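PDB 3OYZ: malate synthase from Haloferax volcanii, which catalyses the magnesium-dependent Claisen condensation of acetyl-CoA with glyoxylate and the hydrolysis of the malyl-CoA intermediate to malate and CoA in the glyoxylate cycle. Local coordinates for residues A[363-369]-A[381-387]. Numbering follows the deposited sequence.
Sequences AIAMTQS and IEKDRMW. With ACO (acetyl coenzyme *a), chain B.
Ala363 and Met386 meet at the coenzyme end of a two-stranded antiparallel sheet, separate from the eight parallel strands of the TIM barrel, the Ala363 CB lying 4.1 Å from the Met386 SD. Both line the acetyl-CoA pocket: Ala363 CB is 3.5 Å from the coenzyme's C6P, and the bent Met386 chain runs along the pantetheine, bringing CE to 3.7 Å from the thioester sulfur S1P. Ile364 forms a reciprocal backbone pair with Trp387, whose N-H points almost straight at the Ile364 O (2.8 Å, N-H...O 179°). Met366 pairs likewise with Arg385 and carries the main side-chain contact. With CG anti to the backbone N (chi1 -167°), its extended chain rises beside Trp387 and bends at chi3, laying SD over one indole face, 3.8 Å from the centroid of the five-membered ring and 12° off its normal. This is a Met-aromatic contact; CE adds a CH-pi contact to the same ring, and both side chains touch Ser349 of helix 343-358. With alanine at Trp387 the indole is gone, and the Met366 thioether would probably be left without its aromatic partner and a gap opened beside Ser349. On the opposite face of the sheet, Thr367 OG1 gives a weak hydrogen bond to Asp384 OD1 (3.2 Å), while Asp384 OD2 forms a salt bridge with Arg236, itself hydrogen-bonded to acetyl-CoA. Gln368 exchanges two backbone bonds with Lys383, whose ammonium group turns off to the carbonyls of Leu334 and Thr337. Chemically, then, the Met366-Trp387 pair is sulfur-aromatic packing and the Thr367-Asp384 pair polar, with Asp384 a second-shell carboxylate likely to steady the Arg236 guanidinium at the coenzyme.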
ATOM      1  N   ALA A 363      32.029   2.549   2.371  1.00 64.90           N
ATOM      2  CA  ALA A 363      31.247   1.601   3.167  1.00 65.39           C
ATOM      3  C   ALA A 363      32.074   0.850   4.228  1.00 64.71           C
ATOM      4  O   ALA A 363      33.182   0.366   3.943  1.00 65.14           O
ATOM      5  CB  ALA A 363      30.506   0.614   2.249  1.00 65.01           C
ATOM      6  N   ILE A 364      31.505   0.730   5.430  1.00 63.62           N
ATOM      7  CA  ILE A 364      32.175   0.122   6.596  1.00 61.77           C
ATOM      8  C   ILE A 364      31.162  -0.716   7.361  1.00 62.95           C
ATOM      9  O   ILE A 364      29.960  -0.422   7.339  1.00 61.10           O
ATOM     10  CB  ILE A 364      32.794   1.196   7.525  1.00 60.62           C
ATOM     11  CG1 ILE A 364      31.721   2.043   8.235  1.00 58.65           C
ATOM     12  CG2 ILE A 364      33.745   2.087   6.717  1.00 58.60           C
ATOM     13  CD1 ILE A 364      32.220   2.907   9.405  1.00 54.97           C
ATOM     14  N   ALA A 365      31.629  -1.777   8.012  1.00 62.64           N
ATOM     15  CA  ALA A 365      30.762  -2.514   8.927  1.00 64.87           C
ATOM     16  C   ALA A 365      30.931  -1.811  10.278  1.00 65.95           C
ATOM     17  O   ALA A 365      32.059  -1.671  10.750  1.00 67.42           O
ATOM     18  CB  ALA A 365      31.126  -4.028   8.976  1.00 63.90           C
ATOM     19  N   MET A 366      29.858  -1.271  10.850  1.00 67.10           N
ATOM     20  CA  MET A 366      29.926  -0.656  12.170  1.00 68.02           C
ATOM     21  C   MET A 366      29.365  -1.630  13.197  1.00 69.14           C
ATOM     22  O   MET A 366      28.502  -2.452  12.862  1.00 69.36           O
ATOM     23  CB  MET A 366      29.155   0.653  12.215  1.00 68.11           C
ATOM     24  CG  MET A 366      29.431   1.483  13.450  1.00 68.26           C
ATOM     25  SD  MET A 366      28.605   3.057  13.157  1.00 74.24           S
ATOM     26  CE  MET A 366      29.721   3.850  11.992  1.00 66.59           C
ATOM     27  N   THR A 367      29.869  -1.529  14.429  1.00 70.03           N
ATOM     28  CA  THR A 367      29.730  -2.587  15.434  1.00 70.43           C
ATOM     29  C   THR A 367      29.157  -2.082  16.752  1.00 70.92           C
ATOM     30  O   THR A 367      29.581  -1.046  17.266  1.00 70.49           O
ATOM     31  CB  THR A 367      31.077  -3.311  15.647  1.00 70.51           C
ATOM     32  OG1 THR A 367      31.347  -4.152  14.516  1.00 69.91           O
ATOM     33  CG2 THR A 367      31.040  -4.170  16.879  1.00 71.38           C
ATOM     34  N   GLN A 368      28.150  -2.791  17.254  1.00 71.93           N
ATOM     35  CA  GLN A 368      27.699  -2.651  18.639  1.00 73.68           C
ATOM     36  C   GLN A 368      28.060  -3.960  19.360  1.00 74.42           C
ATOM     37  O   GLN A 368      27.708  -5.052  18.885  1.00 74.90           O
ATOM     38  CB  GLN A 368      26.196  -2.348  18.733  1.00 73.63           C
ATOM     39  CG  GLN A 368      25.706  -1.410  17.632  1.00 74.19           C
ATOM     40  CD  GLN A 368      24.202  -1.440  17.418  1.00 73.63           C
ATOM     41  OE1 GLN A 368      23.611  -2.479  17.102  1.00 72.02           O
ATOM     42  NE2 GLN A 368      23.585  -0.276  17.563  1.00 69.46           N
ATOM     43  N   SER A 369      28.793  -3.814  20.468  1.00 75.16           N
ATOM     44  CA  SER A 369      29.363  -4.863  21.340  1.00 75.16           C
ATOM     45  C   SER A 369      28.789  -4.825  22.771  1.00 75.83           C
ATOM     46  O   SER A 369      28.594  -3.739  23.345  1.00 75.21           O
ATOM     47  CB  SER A 369      30.898  -4.728  21.396  1.00 75.16           C
ATOM     48  OG  SER A 369      31.525  -4.791  20.119  1.00 71.97           O
ATOM     49  N   ILE A 381      28.499 -10.606  22.690  1.00 83.23           N
ATOM     50  CA  ILE A 381      28.034 -10.543  21.296  1.00 83.02           C
ATOM     51  C   ILE A 381      28.499  -9.290  20.534  1.00 82.74           C
ATOM     52  O   ILE A 381      28.907  -8.290  21.143  1.00 82.14           O
ATOM     53  CB  ILE A 381      26.491 -10.636  21.191  1.00 83.25           C
ATOM     54  CG1 ILE A 381      25.834  -9.562  22.069  1.00 83.50           C
ATOM     55  CG2 ILE A 381      25.987 -12.044  21.490  1.00 82.02           C
ATOM     56  CD1 ILE A 381      24.368  -9.306  21.755  1.00 85.98           C
ATOM     57  N   GLU A 382      28.396  -9.364  19.205  1.00 82.69           N
ATOM     58  CA  GLU A 382      28.901  -8.353  18.262  1.00 82.33           C
ATOM     59  C   GLU A 382      27.928  -8.204  17.075  1.00 80.97           C
ATOM     60  O   GLU A 382      27.843  -9.094  16.226  1.00 81.13           O
ATOM     61  CB  GLU A 382      30.307  -8.754  17.802  1.00 82.47           C
ATOM     62  CG  GLU A 382      31.062  -7.751  16.936  1.00 87.38           C
ATOM     63  CD  GLU A 382      32.574  -7.799  17.157  1.00 92.32           C
ATOM     64  OE1 GLU A 382      33.102  -8.856  17.566  1.00 93.90           O
ATOM     65  OE2 GLU A 382      33.253  -6.770  16.934  1.00 95.20           O
ATOM     66  N   LYS A 383      27.171  -7.104  17.029  1.00 78.99           N
ATOM     67  CA  LYS A 383      26.142  -6.870  16.001  1.00 76.25           C
ATOM     68  C   LYS A 383      26.759  -5.998  14.910  1.00 73.11           C
ATOM     69  O   LYS A 383      27.267  -4.928  15.238  1.00 73.77           O
ATOM     70  CB  LYS A 383      24.960  -6.141  16.640  1.00 76.81           C
ATOM     71  CG  LYS A 383      23.594  -6.663  16.238  1.00 79.59           C
ATOM     72  CD  LYS A 383      22.530  -6.001  17.111  1.00 83.93           C
ATOM     73  CE  LYS A 383      21.251  -6.815  17.088  1.00 84.12           C
ATOM     74  NZ  LYS A 383      21.425  -8.053  17.883  1.00 85.09           N
ATOM     75  N   ASP A 384      26.758  -6.450  13.656  1.00 69.53           N
ATOM     76  CA  ASP A 384      27.374  -5.714  12.529  1.00 67.04           C
ATOM     77  C   ASP A 384      26.312  -5.107  11.602  1.00 64.59           C
ATOM     78  O   ASP A 384      25.345  -5.765  11.244  1.00 64.69           O
ATOM     79  CB  ASP A 384      28.256  -6.603  11.630  1.00 66.69           C
ATOM     80  CG  ASP A 384      29.628  -6.923  12.219  1.00 69.36           C
ATOM     81  OD1 ASP A 384      29.850  -6.785  13.446  1.00 66.85           O
ATOM     82  OD2 ASP A 384      30.482  -7.360  11.416  1.00 72.41           O
ATOM     83  N   ARG A 385      26.513  -3.872  11.160  1.00 62.12           N
ATOM     84  CA  ARG A 385      25.628  -3.265  10.154  1.00 58.57           C
ATOM     85  C   ARG A 385      26.493  -2.487   9.167  1.00 56.87           C
ATOM     86  O   ARG A 385      27.385  -1.741   9.607  1.00 55.59           O
ATOM     87  CB  ARG A 385      24.658  -2.317  10.846  1.00 59.31           C
ATOM     88  CG  ARG A 385      23.583  -1.784   9.914  1.00 57.87           C
ATOM     89  CD  ARG A 385      22.939  -0.537  10.493  1.00 53.83           C
ATOM     90  NE  ARG A 385      21.928  -0.078   9.534  1.00 56.62           N
ATOM     91  CZ  ARG A 385      20.993   0.826   9.805  1.00 53.27           C
ATOM     92  NH1 ARG A 385      20.939   1.367  11.009  1.00 51.27           N
ATOM     93  NH2 ARG A 385      20.143   1.207   8.866  1.00 55.96           N
ATOM     94  N   MET A 386      26.270  -2.701   7.865  1.00 55.07           N
ATOM     95  CA  MET A 386      26.888  -1.886   6.798  1.00 53.60           C
ATOM     96  C   MET A 386      26.403  -0.436   6.909  1.00 53.52           C
ATOM     97  O   MET A 386      25.186  -0.187   6.975  1.00 51.96           O
ATOM     98  CB  MET A 386      26.609  -2.502   5.421  1.00 54.25           C
ATOM     99  CG  MET A 386      27.367  -1.916   4.199  1.00 53.03           C
ATOM    100  SD  MET A 386      26.713  -0.351   3.510  1.00 63.48           S
ATOM    101  CE  MET A 386      24.995  -0.833   3.157  1.00 51.63           C
ATOM    102  N   TRP A 387      27.355   0.493   7.030  1.00 52.53           N
ATOM    103  CA  TRP A 387      27.156   1.940   7.001  1.00 52.57           C
ATOM    104  C   TRP A 387      27.789   2.575   5.761  1.00 53.23           C
ATOM    105  O   TRP A 387      28.927   2.240   5.357  1.00 52.33           O
ATOM    106  CB  TRP A 387      27.725   2.686   8.213  1.00 52.86           C
ATOM    107  CG  TRP A 387      26.809   2.654   9.400  1.00 48.99           C
ATOM    108  CD1 TRP A 387      26.407   1.541  10.053  1.00 45.89           C
ATOM    109  CD2 TRP A 387      26.238   3.765  10.106  1.00 48.69           C
ATOM    110  NE1 TRP A 387      25.600   1.878  11.118  1.00 44.82           N
ATOM    111  CE2 TRP A 387      25.447   3.236  11.140  1.00 45.47           C
ATOM    112  CE3 TRP A 387      26.246   5.152   9.918  1.00 49.61           C
ATOM    113  CZ2 TRP A 387      24.713   4.045  12.014  1.00 48.85           C
ATOM    114  CZ3 TRP A 387      25.531   5.945  10.795  1.00 48.61           C
ATOM    115  CH2 TRP A 387      24.770   5.392  11.822  1.00 46.71           C
TER
HETATM  116  N1A ACO B 434      32.692  -6.477  -3.480  1.00 53.78           N
HETATM  117  C2A ACO B 434      33.845  -7.147  -3.675  1.00 55.80           C
HETATM  118  N3A ACO B 434      34.429  -7.822  -2.670  1.00 55.93           N
HETATM  119  C4A ACO B 434      33.925  -7.859  -1.410  1.00 51.48           C
HETATM  120  C5A ACO B 434      32.658  -7.136  -1.169  1.00 52.58           C
HETATM  121  C6A ACO B 434      32.060  -6.384  -2.288  1.00 49.84           C
HETATM  122  N6A ACO B 434      30.923  -5.692  -2.009  1.00 41.53           N
HETATM  123  N7A ACO B 434      32.339  -7.296   0.122  1.00 51.44           N
HETATM  124  C8A ACO B 434      33.324  -8.041   0.678  1.00 52.36           C
HETATM  125  N9A ACO B 434      34.231  -8.416  -0.234  1.00 54.36           N
HETATM  126  C1B ACO B 434      35.420  -9.272   0.081  1.00 55.72           C
HETATM  127  C2B ACO B 434      35.945  -8.855   1.449  1.00 56.80           C
HETATM  128  O2B ACO B 434      36.837  -7.754   1.283  1.00 53.85           O
HETATM  129  C3B ACO B 434      36.601 -10.121   1.963  1.00 57.48           C
HETATM  130  O3B ACO B 434      37.840 -10.142   1.247  1.00 66.57           O
HETATM  131  P3B ACO B 434      39.217 -10.920   1.708  1.00 68.62           P
HETATM  132  O7A ACO B 434      39.130 -12.117   0.773  1.00 59.08           O
HETATM  133  O8A ACO B 434      38.945 -11.138   3.183  1.00 62.26           O
HETATM  134  O9A ACO B 434      40.365  -9.967   1.467  1.00 63.28           O
HETATM  135  C4B ACO B 434      35.675 -11.200   1.427  1.00 60.24           C
HETATM  136  O4B ACO B 434      35.098 -10.667   0.226  1.00 61.14           O
HETATM  137  C5B ACO B 434      34.536 -11.498   2.395  1.00 59.85           C
HETATM  138  O5B ACO B 434      34.142 -10.251   2.970  1.00 57.79           O
HETATM  139  P1A ACO B 434      33.175 -10.163   4.247  1.00 61.45           P
HETATM  140  O1A ACO B 434      33.772 -10.668   5.522  1.00 64.37           O
HETATM  141  O2A ACO B 434      31.938 -10.897   3.818  1.00 62.49           O
HETATM  142  O3A ACO B 434      32.768  -8.639   4.523  1.00 61.06           O
HETATM  143  P2A ACO B 434      33.784  -7.584   5.171  1.00 60.67           P
HETATM  144  O4A ACO B 434      35.008  -7.927   4.385  1.00 59.23           O
HETATM  145  O5A ACO B 434      33.505  -7.546   6.659  1.00 59.56           O
HETATM  146  O6A ACO B 434      33.280  -6.108   4.707  1.00 60.87           O
HETATM  147  CBP ACO B 434      31.684  -4.414   3.913  1.00 52.29           C
HETATM  148  CCP ACO B 434      31.939  -5.610   4.837  1.00 52.71           C
HETATM  149  CDP ACO B 434      32.643  -3.267   4.228  1.00 50.23           C
HETATM  150  CEP ACO B 434      30.273  -3.923   4.209  1.00 53.70           C
HETATM  151  CAP ACO B 434      31.876  -4.758   2.431  1.00 47.03           C
HETATM  152  OAP ACO B 434      31.165  -5.975   2.253  1.00 44.25           O
HETATM  153  C9P ACO B 434      31.309  -3.732   1.471  1.00 51.07           C
HETATM  154  O9P ACO B 434      31.870  -2.640   1.334  1.00 51.97           O
HETATM  155  N8P ACO B 434      30.177  -4.073   0.832  1.00 50.03           N
HETATM  156  C7P ACO B 434      29.584  -3.139  -0.116  1.00 48.96           C
HETATM  157  C6P ACO B 434      28.898  -1.938   0.551  1.00 49.60           C
HETATM  158  C5P ACO B 434      28.124  -1.254  -0.562  1.00 46.12           C
HETATM  159  O5P ACO B 434      28.148  -1.722  -1.699  1.00 45.07           O
HETATM  160  N4P ACO B 434      27.407  -0.193  -0.195  1.00 46.02           N
HETATM  161  C3P ACO B 434      26.561   0.579  -1.089  1.00 43.71           C
HETATM  162  C2P ACO B 434      25.336  -0.218  -1.545  1.00 44.36           C
HETATM  163  S1P ACO B 434      24.198   0.198  -0.257  1.00 49.96           S
HETATM  164  C   ACO B 434      23.546   1.724  -0.547  1.00 49.65           C
HETATM  165  O   ACO B 434      24.033   2.526  -1.321  1.00 49.96           O
HETATM  166  CH3 ACO B 434      22.334   2.096   0.249  1.00 48.62           C